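Ethanolamine kinase Pv091845 (Plasmodium vivax, PDB 2QG7) probably phosphorylates ethanolamine, the first of three steps that lead from ethanolamine to phosphatidylethanolamine. Local coordinates at residues 155-160 with 220-225; 210-215 with 290-295; 363-368 with 412-417; 376-381 with 449-454. All coordinates share one frame; numbering follows the deposited sequence.

From the N terminus, contact 1 opens first on helix 151-163 and closes at helix 216-226, joining the helix beside the five-stranded sheet to the helical part of the chain. Contact 2 opens at 210-215, before contact 1 has closed, so the two cross; they also touch, I157 packing on L292. Contact 2 closes at strand 290-293, on the way into the H-x-D loop, probably the catalytic loop. Contacts 3 and 4 open only after contact 2 has closed, and cross each other: 363-368 and 376-381 come first, then 412-417 and 449-454. D363 ties contact 3 back to H294 and C295, while Y414 against F454 joins contact 3 to contact 4 near the C terminus.

Contact 1 of 4, residues 155-160 with 220-225; sequences KKISCI and KELQVT
I157 and L222 make the buried part of this helix-helix contact: CD1 of I157 lies 3.8 Å from CD2 of L222, and the two side chains cross at about a right angle. The local helix axes run nearly antiparallel, at 155°. They are 10.9 Å apart, a spacing bridged mainly by side chains. K156 packs just as closely but on the partly exposed side, and only its charged end is loosely held. Its chain is extended as far as CE, with CD 3.8 Å from CB of E221, and CE then passes CG2 of T225 at 4.1 Å. A bend at chi4 (-70°) turns NZ toward the carboxylate of E221, but NZ to OE2 measures 4.0 Å, a long salt bridge and probably a weak tie on this more exposed side. T225 spends its hydroxyl within its own helix, OG1 donating to O of L222 over 3.0 Å and leaving the methyl to face K156. Helix 151-163, following the third strand of the five-stranded sheet, is consistent with the position of helix C in kinase-like folds. Beyond the contact, S158 rests on I170 of strand 170-174, I157 reaches S355, and L222 is backed by F235 in the loop before helix 236-251.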
loop_
_atom_site.group_PDB
_atom_site.type_symbol
_atom_site.label_atom_id
_atom_site.label_comp_id
_atom_site.label_asym_id
_atom_site.label_seq_id
_atom_site.Cartn_x
_atom_site.Cartn_y
_atom_site.Cartn_z
ATOM N N LYS D 155 -24.466 16.850 16.400
ATOM C CA LYS D 155 -25.419 17.954 16.356
ATOM C C LYS D 155 -25.132 18.981 17.456
ATOM O O LYS D 155 -25.150 20.201 17.211
ATOM C CB LYS D 155 -26.842 17.401 16.469
ATOM C CG LYS D 155 -27.927 18.358 15.988
ATOM C CD LYS D 155 -29.303 17.718 15.928
ATOM C CE LYS D 155 -29.923 17.672 17.320
ATOM N NZ LYS D 155 -31.314 17.088 17.341
ATOM N N LYS D 156 -24.839 18.477 18.651
ATOM C CA LYS D 156 -24.475 19.300 19.795
ATOM C C LYS D 156 -23.157 20.055 19.606
ATOM O O LYS D 156 -23.092 21.273 19.870
ATOM C CB LYS D 156 -24.410 18.436 21.043
ATOM C CG LYS D 156 -25.751 17.859 21.463
ATOM C CD LYS D 156 -25.661 17.103 22.806
ATOM C CE LYS D 156 -26.987 16.444 23.159
ATOM N NZ LYS D 156 -28.005 17.485 23.503
ATOM N N ILE D 157 -22.124 19.323 19.159
ATOM C CA ILE D 157 -20.812 19.871 18.824
ATOM C C ILE D 157 -20.909 20.982 17.780
ATOM O O ILE D 157 -20.237 22.014 17.896
ATOM C CB ILE D 157 -19.833 18.729 18.312
ATOM C CG1 ILE D 157 -19.629 17.648 19.372
ATOM C CG2 ILE D 157 -18.492 19.286 17.850
ATOM C CD1 ILE D 157 -18.834 18.091 20.563
ATOM N N SER D 158 -21.737 20.750 16.761
ATOM C CA SER D 158 -21.952 21.659 15.624
ATOM C C SER D 158 -22.370 23.062 16.012
ATOM O O SER D 158 -21.883 24.040 15.439
ATOM C CB SER D 158 -23.043 21.089 14.719
ATOM O OG SER D 158 -22.492 20.030 13.944
ATOM N N CYS D 159 -23.273 23.159 16.985
ATOM C CA CYS D 159 -23.748 24.470 17.421
ATOM C C CYS D 159 -22.731 25.165 18.320
ATOM O O CYS D 159 -22.527 26.370 18.165
ATOM C CB CYS D 159 -25.151 24.412 18.072
ATOM S SG CYS D 159 -25.167 23.714 19.768
ATOM N N ILE D 160 -22.090 24.410 19.228
ATOM C CA ILE D 160 -20.922 24.929 19.952
ATOM C C ILE D 160 -19.887 25.571 18.992
ATOM O O ILE D 160 -19.440 26.688 19.198
ATOM C CB ILE D 160 -20.249 23.832 20.839
ATOM C CG1 ILE D 160 -21.233 23.276 21.895
ATOM C CG2 ILE D 160 -19.005 24.376 21.524
ATOM C CD1 ILE D 160 -20.817 21.902 22.531
ATOM N N LYS D 220 -21.718 16.610 30.043
ATOM C CA LYS D 220 -22.660 15.563 30.435
ATOM C C LYS D 220 -23.542 15.167 29.246
ATOM O O LYS D 220 -23.847 13.980 29.053
ATOM C CB LYS D 220 -23.517 16.032 31.630
ATOM C CG LYS D 220 -24.446 14.962 32.257
ATOM C CD LYS D 220 -23.746 14.128 33.349
ATOM C CE LYS D 220 -24.508 12.802 33.646
ATOM N NZ LYS D 220 -24.270 11.711 32.612
ATOM N N GLU D 221 -23.935 16.168 28.453
ATOM C CA GLU D 221 -24.760 15.962 27.250
ATOM C C GLU D 221 -24.055 15.085 26.226
ATOM O O GLU D 221 -24.693 14.311 25.521
ATOM C CB GLU D 221 -25.106 17.296 26.588
ATOM C CG GLU D 221 -26.167 18.101 27.291
ATOM C CD GLU D 221 -26.545 19.363 26.522
ATOM O OE1 GLU D 221 -25.705 19.883 25.729
ATOM O OE2 GLU D 221 -27.691 19.835 26.714
ATOM N N LEU D 222 -22.735 15.231 26.150
ATOM C CA LEU D 222 -21.899 14.462 25.226
ATOM C C LEU D 222 -21.634 13.046 25.743
ATOM O O LEU D 222 -21.590 12.091 24.947
ATOM C CB LEU D 222 -20.586 15.202 24.958
ATOM C CG LEU D 222 -20.704 16.612 24.380
ATOM C CD1 LEU D 222 -19.352 17.300 24.392
ATOM C CD2 LEU D 222 -21.309 16.594 22.984
ATOM N N GLN D 223 -21.460 12.930 27.072
ATOM C CA GLN D 223 -21.303 11.634 27.750
ATOM C C GLN D 223 -22.536 10.731 27.592
ATOM O O GLN D 223 -22.384 9.536 27.341
ATOM C CB GLN D 223 -21.009 11.827 29.244
ATOM C CG GLN D 223 -19.585 12.253 29.594
ATOM C CD GLN D 223 -19.444 12.658 31.068
ATOM O OE1 GLN D 223 -20.435 12.530 31.871
ATOM N NE2 GLN D 223 -18.216 13.153 31.428
ATOM N N VAL D 224 -23.741 11.296 27.740
ATOM C CA VAL D 224 -24.985 10.505 27.640
ATOM C C VAL D 224 -25.308 9.989 26.221
ATOM O O VAL D 224 -25.948 8.940 26.085
ATOM C CB VAL D 224 -26.253 11.222 28.282
ATOM C CG1 VAL D 224 -26.043 11.481 29.791
ATOM C CG2 VAL D 224 -26.622 12.513 27.539
ATOM N N THR D 225 -24.882 10.721 25.177
ATOM C CA THR D 225 -25.152 10.311 23.779
ATOM C C THR D 225 -24.257 9.152 23.321
ATOM O O THR D 225 -24.689 8.302 22.538
ATOM C CB THR D 225 -25.045 11.486 22.753
ATOM O OG1 THR D 225 -23.800 12.194 22.931
ATOM C CG2 THR D 225 -26.227 12.446 22.892
#

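Contact 2 of 4, residues 210-215 with 290-295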
loop_
_atom_site.group_PDB
_atom_site.type_symbol
_atom_site.label_atom_id
_atom_site.label_comp_id
_atom_site.label_asym_id
_atom_site.label_seq_id
_atom_site.Cartn_x
_atom_site.Cartn_y
_atom_site.Cartn_z
ATOM N N HIS D 210 -9.067 24.490 20.087
ATOM C CA HIS D 210 -8.662 23.885 21.349
ATOM C C HIS D 210 -8.920 24.764 22.589
ATOM O O HIS D 210 -8.926 24.264 23.716
ATOM C CB HIS D 210 -7.214 23.383 21.252
ATOM C CG HIS D 210 -7.063 22.175 20.369
ATOM N ND1 HIS D 210 -5.836 21.586 20.093
ATOM C CD2 HIS D 210 -7.993 21.455 19.691
ATOM C CE1 HIS D 210 -6.021 20.555 19.287
ATOM N NE2 HIS D 210 -7.318 20.457 19.028
ATOM N N ASP D 211 -9.146 26.062 22.362
ATOM C CA ASP D 211 -9.407 27.047 23.425
ATOM C C ASP D 211 -10.840 27.037 23.912
ATOM O O ASP D 211 -11.138 27.584 24.962
ATOM C CB ASP D 211 -9.068 28.457 22.953
ATOM C CG ASP D 211 -7.568 28.747 22.997
ATOM O OD1 ASP D 211 -6.851 28.071 23.776
ATOM O OD2 ASP D 211 -7.102 29.647 22.257
ATOM N N ILE D 212 -11.729 26.427 23.149
ATOM C CA ILE D 212 -13.130 26.323 23.513
ATOM C C ILE D 212 -13.278 25.582 24.836
ATOM O O ILE D 212 -12.903 24.410 24.953
ATOM C CB ILE D 212 -13.974 25.655 22.389
ATOM C CG1 ILE D 212 -13.905 26.480 21.109
ATOM C CG2 ILE D 212 -15.409 25.499 22.787
ATOM C CD1 ILE D 212 -14.593 25.817 19.966
ATOM N N LYS D 213 -13.837 26.284 25.823
ATOM C CA LYS D 213 -14.044 25.745 27.160
ATOM C C LYS D 213 -15.137 24.701 27.196
ATOM O O LYS D 213 -16.195 24.851 26.548
ATOM C CB LYS D 213 -14.336 26.867 28.167
ATOM C CG LYS D 213 -13.107 27.730 28.492
ATOM C CD LYS D 213 -13.468 28.847 29.462
ATOM C CE LYS D 213 -12.376 29.954 29.462
ATOM N NZ LYS D 213 -12.713 30.940 30.540
ATOM N N LEU D 214 -14.864 23.641 27.973
ATOM C CA LEU D 214 -15.805 22.526 28.092
ATOM C C LEU D 214 -16.290 22.425 29.516
ATOM O O LEU D 214 -15.574 21.933 30.404
ATOM C CB LEU D 214 -15.180 21.192 27.618
ATOM C CG LEU D 214 -14.762 21.080 26.132
ATOM C CD1 LEU D 214 -14.131 19.688 25.855
ATOM C CD2 LEU D 214 -15.975 21.311 25.193
ATOM N N ASN D 215 -17.518 22.909 29.722
ATOM C CA ASN D 215 -18.102 22.978 31.062
ATOM C C ASN D 215 -18.918 21.726 31.361
ATOM O O ASN D 215 -19.150 20.911 30.469
ATOM C CB ASN D 215 -18.958 24.241 31.217
ATOM C CG ASN D 215 -19.822 24.507 30.009
ATOM O OD1 ASN D 215 -21.021 24.162 29.996
ATOM N ND2 ASN D 215 -19.216 25.119 28.974
ATOM N N ILE D 290 -7.464 17.415 27.756
ATOM C CA ILE D 290 -8.641 17.050 26.978
ATOM C C ILE D 290 -9.316 18.331 26.489
ATOM O O ILE D 290 -9.769 19.151 27.289
ATOM C CB ILE D 290 -9.648 16.228 27.824
ATOM C CG1 ILE D 290 -8.918 15.178 28.701
ATOM C CG2 ILE D 290 -10.709 15.607 26.990
ATOM C CD1 ILE D 290 -8.050 14.203 27.964
ATOM N N VAL D 291 -9.334 18.516 25.168
ATOM C CA VAL D 291 -9.904 19.701 24.527
ATOM C C VAL D 291 -10.912 19.272 23.478
ATOM O O VAL D 291 -11.097 18.071 23.229
ATOM C CB VAL D 291 -8.810 20.616 23.928
ATOM C CG1 VAL D 291 -7.814 21.024 25.027
ATOM C CG2 VAL D 291 -8.062 19.931 22.834
ATOM N N LEU D 292 -11.614 20.229 22.885
ATOM C CA LEU D 292 -12.510 19.898 21.779
ATOM C C LEU D 292 -11.613 19.767 20.578
ATOM O O LEU D 292 -11.019 20.767 20.104
ATOM C CB LEU D 292 -13.523 21.012 21.568
ATOM C CG LEU D 292 -14.675 20.766 20.586
ATOM C CD1 LEU D 292 -15.358 19.416 20.843
ATOM C CD2 LEU D 292 -15.657 21.916 20.636
ATOM N N CYS D 293 -11.491 18.528 20.103
ATOM C CA CYS D 293 -10.654 18.215 18.945
ATOM C C CYS D 293 -11.468 18.141 17.654
ATOM O O CYS D 293 -12.656 17.905 17.676
ATOM C CB CYS D 293 -9.949 16.900 19.208
ATOM S SG CYS D 293 -8.700 16.974 20.520
ATOM N N HIS D 294 -10.825 18.378 16.518
ATOM C CA HIS D 294 -11.453 18.107 15.225
ATOM C C HIS D 294 -11.531 16.604 14.887
ATOM O O HIS D 294 -12.602 16.091 14.479
ATOM C CB HIS D 294 -10.738 18.860 14.124
ATOM C CG HIS D 294 -11.413 18.730 12.788
ATOM N ND1 HIS D 294 -11.305 17.596 12.001
ATOM C CD2 HIS D 294 -12.195 19.591 12.098
ATOM C CE1 HIS D 294 -11.996 17.767 10.890
ATOM N NE2 HIS D 294 -12.542 18.970 10.922
ATOM N N CYS D 295 -10.398 15.912 15.065
ATOM C CA CYS D 295 -10.282 14.426 14.999
ATOM C C CYS D 295 -10.076 13.802 13.620
ATOM O O CYS D 295 -9.831 12.608 13.542
ATOM C CB CYS D 295 -11.428 13.720 15.726
ATOM S SG CYS D 295 -11.627 14.203 17.429
#
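The backbones come nearest at H210 and V291, CA to CA 5.4 Å, where the end of helix 196-210 and the loop after it pass strand 290-293. That strand leads into H294-C295-D296, which matches the start of the H-x-D-x-x-x-x-N (Brenner's) motif, the catalytic-loop signature of this kinase family and probably the catalytic loop here. The H210 imidazole sits across the strand. A V291 methyl, CG2, lies over one face, offset toward the rim, as a CH-pi contact, 3.6 Å from the ring centroid and 19° off the normal; the valine rotamer leaves this methyl between the backbone N and the carbonyl carbon. At the ring edge, CD2 of H210 approaches the backbone O of L292 at 3.1 Å. Both ring nitrogens are engaged outside the contact, ND1 with the hydroxyl of Y394 and NE2 with OD2 of D363, and these two bonds fix the ring's rotation. Apolar packing extends the contact along the loop: CD1 of I212 lies 4.1 Å from CD2 of L292, and CD1 of L214 rests over the strand backbone, 3.9 Å from N of L292. SG of C293 approaches the imidazole obliquely, 4.0 Å from NE2 of H210.

Contact 3 of 4, residues 363-368 with 412-417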
loop_
_atom_site.group_PDB
_atom_site.type_symbol
_atom_site.label_atom_id
_atom_site.label_comp_id
_atom_site.label_asym_id
_atom_site.label_seq_id
_atom_site.Cartn_x
_atom_site.Cartn_y
_atom_site.Cartn_z
ATOM N N ASP D 363 -4.994 15.181 18.287
ATOM C CA ASP D 363 -5.381 15.977 17.140
ATOM C C ASP D 363 -4.206 16.513 16.344
ATOM O O ASP D 363 -4.291 16.640 15.131
ATOM C CB ASP D 363 -6.281 17.123 17.591
ATOM C CG ASP D 363 -7.409 17.433 16.603
ATOM O OD1 ASP D 363 -7.700 16.597 15.693
ATOM O OD2 ASP D 363 -8.005 18.523 16.771
ATOM N N ILE D 364 -3.114 16.813 17.011
ATOM C CA ILE D 364 -1.916 17.309 16.371
ATOM C C ILE D 364 -1.117 16.188 15.667
ATOM O O ILE D 364 -0.692 16.361 14.523
ATOM C CB ILE D 364 -0.994 18.089 17.390
ATOM C CG1 ILE D 364 -1.821 19.177 18.108
ATOM C CG2 ILE D 364 0.290 18.674 16.685
ATOM C CD1 ILE D 364 -1.138 19.791 19.357
ATOM N N ALA D 365 -0.919 15.064 16.349
ATOM C CA ALA D 365 -0.219 13.910 15.792
ATOM C C ALA D 365 -1.012 13.249 14.649
ATOM O O ALA D 365 -0.422 12.795 13.664
ATOM C CB ALA D 365 0.116 12.894 16.899
ATOM N N ASN D 366 -2.340 13.186 14.789
ATOM C CA ASN D 366 -3.216 12.738 13.724
ATOM C C ASN D 366 -3.086 13.645 12.509
ATOM O O ASN D 366 -3.003 13.147 11.401
ATOM C CB ASN D 366 -4.638 12.641 14.220
ATOM C CG ASN D 366 -5.616 12.102 13.159
ATOM O OD1 ASN D 366 -5.572 10.912 12.801
ATOM N ND2 ASN D 366 -6.493 12.972 12.662
ATOM N N HIS D 367 -2.970 14.953 12.701
ATOM C CA HIS D 367 -2.784 15.883 11.629
ATOM C C HIS D 367 -1.426 15.695 10.959
ATOM O O HIS D 367 -1.278 15.826 9.742
ATOM C CB HIS D 367 -2.931 17.327 12.138
ATOM C CG HIS D 367 -2.673 18.362 11.079
ATOM N ND1 HIS D 367 -3.408 18.433 9.917
ATOM C CD2 HIS D 367 -1.747 19.344 10.993
ATOM C CE1 HIS D 367 -2.954 19.415 9.159
ATOM N NE2 HIS D 367 -1.939 19.981 9.782
ATOM N N PHE D 368 -0.425 15.395 11.762
ATOM C CA PHE D 368 0.912 15.169 11.256
ATOM C C PHE D 368 1.028 13.854 10.461
ATOM O O PHE D 368 1.788 13.779 9.497
ATOM C CB PHE D 368 1.888 15.164 12.415
ATOM C CG PHE D 368 2.179 16.550 12.963
ATOM C CD1 PHE D 368 1.913 17.697 12.190
ATOM C CD2 PHE D 368 2.755 16.715 14.215
ATOM C CE1 PHE D 368 2.190 18.972 12.698
ATOM C CE2 PHE D 368 3.072 17.986 14.711
ATOM C CZ PHE D 368 2.786 19.102 13.959
ATOM N N PRO D 412 3.780 9.622 21.225
ATOM C CA PRO D 412 3.089 8.329 21.150
ATOM C C PRO D 412 1.681 8.342 20.504
ATOM O O PRO D 412 1.075 7.275 20.346
ATOM C CB PRO D 412 2.929 7.953 22.627
ATOM C CG PRO D 412 2.879 9.281 23.363
ATOM C CD PRO D 412 3.763 10.210 22.591
ATOM N N PHE D 413 1.124 9.519 20.205
ATOM C CA PHE D 413 -0.219 9.619 19.627
ATOM C C PHE D 413 -0.187 9.359 18.114
ATOM O O PHE D 413 -1.236 9.144 17.501
ATOM C CB PHE D 413 -0.867 10.986 19.923
ATOM C CG PHE D 413 -1.306 11.143 21.341
ATOM C CD1 PHE D 413 -0.403 11.569 22.324
ATOM C CD2 PHE D 413 -2.624 10.859 21.710
ATOM C CE1 PHE D 413 -0.805 11.711 23.604
ATOM C CE2 PHE D 413 -3.049 11.000 23.037
ATOM C CZ PHE D 413 -2.139 11.405 23.975
ATOM N N TYR D 414 1.010 9.379 17.538
ATOM C CA TYR D 414 1.218 8.975 16.169
ATOM C C TYR D 414 0.690 7.543 15.912
ATOM O O TYR D 414 -0.134 7.306 14.994
ATOM C CB TYR D 414 2.688 9.031 15.876
ATOM C CG TYR D 414 3.197 10.349 15.373
ATOM C CD1 TYR D 414 3.073 10.684 14.018
ATOM C CD2 TYR D 414 3.854 11.254 16.239
ATOM C CE1 TYR D 414 3.561 11.866 13.528
ATOM C CE2 TYR D 414 4.365 12.468 15.747
ATOM C CZ TYR D 414 4.214 12.753 14.393
ATOM O OH TYR D 414 4.687 13.915 13.878
ATOM N N ILE D 415 1.159 6.614 16.750
ATOM C CA ILE D 415 0.697 5.225 16.747
ATOM C C ILE D 415 -0.766 5.068 17.108
ATOM O O ILE D 415 -1.454 4.186 16.596
ATOM C CB ILE D 415 1.521 4.327 17.708
ATOM C CG1 ILE D 415 2.999 4.268 17.255
ATOM C CG2 ILE D 415 0.952 2.887 17.701
ATOM C CD1 ILE D 415 3.882 3.936 18.454
ATOM N N CYS D 416 -1.215 5.894 18.019
ATOM C CA CYS D 416 -2.622 5.925 18.434
ATOM C C CYS D 416 -3.579 6.302 17.242
ATOM O O CYS D 416 -4.646 5.731 17.037
ATOM C CB CYS D 416 -2.741 6.945 19.582
ATOM S SG CYS D 416 -4.371 7.014 20.240
ATOM N N SER D 417 -3.162 7.298 16.485
ATOM C CA SER D 417 -3.818 7.711 15.271
ATOM C C SER D 417 -3.810 6.599 14.179
ATOM O O SER D 417 -4.805 6.408 13.494
ATOM C CB SER D 417 -3.076 8.949 14.762
ATOM O OG SER D 417 -3.507 9.294 13.479
#
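Helix 360-369 belongs to the choline kinase motif that follows the H-x-D loop in this family, and here its A365 and N366 meet the first turns of helix 413-430. The short segments cross at -68°, with axes 8.2 Å apart. That closeness rests on A365: its small methyl CB fits between neighbouring residues of the other helix, 3.7 Å from CB of F413 and equally near the backbone N of Y414, and it also lies over one face of the Y414 ring, toward the rim. Here the CA atoms of A365 and Y414 are 5.2 Å apart. A polar bond adds to this packing, the OG of S417 donating to OD1 of N366 over 2.7 Å. The donor lies in the carbonyl plane on a lone pair, at a C=O...donor angle of 122°. N366 has CG anti to the backbone N (chi1 -177°), which swings the amide toward S417; the indole nitrogen of W421 adds only a weak bond to the same oxygen. Along the opposite flank Y414 passes obliquely by F368, its OH 3.4 Å from CB of F368, while the hydroxyl itself is bound by the carboxylate of E387. About one turn before N366, D363 takes bonds from the backbone N atoms of H294 and C295, which couples the helix to the H-x-D loop. A buried crossing of this kind, with an alanine at the close point and one side-chain bond between the two segments, fits the helical lobe of the kinase-like fold, where the motif helix packs on helix 413-430.

Contact 4 of 4, residues 376-381 with 449-454; sequences CDWDLT and SCLPIF
A buried aromatic cluster near the C terminus joins W378 of a 3-10 turn to F454 of the last short helix and to H418, whose ring makes edge-to-face pairs with both; N369 flanks it. The W378-F454 pair is T-shaped: the edge of the F454 ring points at the indole face, the ring planes standing at 90° and the centroid of the five-membered ring lying 5.1 Å from that of the phenyl ring. CE1 of F454 makes the nearest approach, 3.6 Å from CG of W378. The carbonyl O of C376 lies over the opposite indole face, toward its rim. Two aliphatic side chains add to the packing: L451 puts CD1 4.0 Å from CD1 of W378, and CD1 of I453 reaches CB of W378 at 3.7 Å. L451 and P452 also pack on I439 and D258 of the second subunit, so this corner adjoins the dimer interface. T381 touches the edge of F454 with CG2, while its OG1 donates to O of W378 over 2.6 Å, nearly along the C=O axis. With N of T381 as a second donor, the carbonyl of W378 is satisfied within the turn, and the contacts across to 449-454 are apolar packing and the edge-to-face pair.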
loop_
_atom_site.group_PDB
_atom_site.type_symbol
_atom_site.label_atom_id
_atom_site.label_comp_id
_atom_site.label_asym_id
_atom_site.label_seq_id
_atom_site.Cartn_x
_atom_site.Cartn_y
_atom_site.Cartn_z
ATOM N N CYS D 376 -0.180 7.223 2.117
ATOM C CA CYS D 376 0.649 6.819 3.266
ATOM C C CYS D 376 2.158 6.884 3.018
ATOM O O CYS D 376 2.931 6.013 3.403
ATOM C CB CYS D 376 0.188 5.466 3.771
ATOM S SG CYS D 376 -1.494 5.375 4.331
ATOM N N ASP D 377 2.593 7.943 2.347
ATOM C CA ASP D 377 4.018 8.188 2.167
ATOM C C ASP D 377 4.638 8.717 3.462
ATOM O O ASP D 377 4.717 9.907 3.641
ATOM C CB ASP D 377 4.237 9.154 1.024
ATOM C CG ASP D 377 3.750 8.591 -0.307
ATOM O OD1 ASP D 377 4.172 7.452 -0.649
ATOM O OD2 ASP D 377 2.960 9.265 -1.023
ATOM N N TRP D 378 5.055 7.820 4.358
ATOM C CA TRP D 378 5.374 8.164 5.747
ATOM C C TRP D 378 6.579 9.065 5.933
ATOM O O TRP D 378 6.753 9.674 6.990
ATOM C CB TRP D 378 5.536 6.926 6.597
ATOM C CG TRP D 378 4.312 6.081 6.702
ATOM C CD1 TRP D 378 4.242 4.732 6.525
ATOM C CD2 TRP D 378 2.973 6.510 7.036
ATOM N NE1 TRP D 378 2.949 4.285 6.733
ATOM C CE2 TRP D 378 2.151 5.356 7.029
ATOM C CE3 TRP D 378 2.393 7.751 7.333
ATOM C CZ2 TRP D 378 0.789 5.409 7.304
ATOM C CZ3 TRP D 378 1.056 7.796 7.593
ATOM C CH2 TRP D 378 0.260 6.636 7.575
ATOM N N ASP D 379 7.397 9.170 4.896
ATOM C CA ASP D 379 8.563 10.052 4.917
ATOM C C ASP D 379 8.178 11.549 4.797
ATOM O O ASP D 379 9.017 12.445 4.962
ATOM C CB ASP D 379 9.552 9.638 3.809
ATOM C CG ASP D 379 8.898 9.589 2.410
ATOM O OD1 ASP D 379 7.770 8.999 2.242
ATOM O OD2 ASP D 379 9.529 10.118 1.459
ATOM N N LEU D 380 6.905 11.810 4.508
ATOM C CA LEU D 380 6.396 13.159 4.416
ATOM C C LEU D 380 5.919 13.687 5.777
ATOM O O LEU D 380 5.635 14.856 5.913
ATOM C CB LEU D 380 5.276 13.225 3.368
ATOM C CG LEU D 380 5.634 12.920 1.895
ATOM C CD1 LEU D 380 4.418 12.914 1.020
ATOM C CD2 LEU D 380 6.602 13.955 1.362
ATOM N N THR D 381 5.831 12.817 6.781
ATOM C CA THR D 381 5.451 13.239 8.114
ATOM C C THR D 381 6.571 14.127 8.694
ATOM O O THR D 381 7.747 13.915 8.366
ATOM C CB THR D 381 5.177 12.042 9.035
ATOM O OG1 THR D 381 6.339 11.205 9.062
ATOM C CG2 THR D 381 3.957 11.259 8.574
ATOM N N SER D 449 1.440 1.318 12.655
ATOM C CA SER D 449 1.468 1.282 14.089
ATOM C C SER D 449 2.543 0.348 14.644
ATOM O O SER D 449 2.986 0.519 15.779
ATOM C CB SER D 449 0.122 0.881 14.644
ATOM O OG SER D 449 -0.135 -0.487 14.402
ATOM N N CYS D 450 2.980 -0.625 13.850
ATOM C CA CYS D 450 4.071 -1.533 14.230
ATOM C C CYS D 450 5.401 -1.091 13.670
ATOM O O CYS D 450 6.409 -1.705 13.999
ATOM C CB CYS D 450 3.782 -2.952 13.730
ATOM S SG CYS D 450 2.249 -3.608 14.363
ATOM N N LEU D 451 5.431 -0.067 12.822
ATOM C CA LEU D 451 6.688 0.277 12.148
ATOM C C LEU D 451 7.658 1.023 13.058
ATOM O O LEU D 451 7.230 1.844 13.846
ATOM C CB LEU D 451 6.466 1.106 10.896
ATOM C CG LEU D 451 5.936 0.499 9.602
ATOM C CD1 LEU D 451 5.677 1.625 8.622
ATOM C CD2 LEU D 451 6.900 -0.498 8.994
ATOM N N PRO D 452 8.974 0.721 12.952
ATOM C CA PRO D 452 10.037 1.359 13.734
ATOM C C PRO D 452 10.049 2.882 13.673
ATOM O O PRO D 452 10.242 3.539 14.707
ATOM C CB PRO D 452 11.307 0.801 13.084
ATOM C CG PRO D 452 10.912 -0.584 12.688
ATOM C CD PRO D 452 9.555 -0.326 12.065
ATOM N N ILE D 453 9.854 3.433 12.472
ATOM C CA ILE D 453 9.805 4.873 12.285
ATOM C C ILE D 453 8.749 5.553 13.153
ATOM O O ILE D 453 8.846 6.743 13.408
ATOM C CB ILE D 453 9.593 5.255 10.785
ATOM C CG1 ILE D 453 8.331 4.575 10.224
ATOM C CG2 ILE D 453 10.862 4.924 9.943
ATOM C CD1 ILE D 453 7.865 5.161 8.930
ATOM N N PHE D 454 7.759 4.814 13.622
ATOM C CA PHE D 454 6.740 5.389 14.456
ATOM C C PHE D 454 6.859 4.900 15.878
ATOM O O PHE D 454 6.485 5.624 16.796
ATOM C CB PHE D 454 5.316 5.107 13.925
ATOM C CG PHE D 454 4.965 5.900 12.711
ATOM C CD1 PHE D 454 4.839 5.283 11.474
ATOM C CD2 PHE D 454 4.763 7.282 12.799
ATOM C CE1 PHE D 454 4.518 6.024 10.345
ATOM C CE2 PHE D 454 4.455 8.043 11.674
ATOM C CZ PHE D 454 4.337 7.412 10.447
#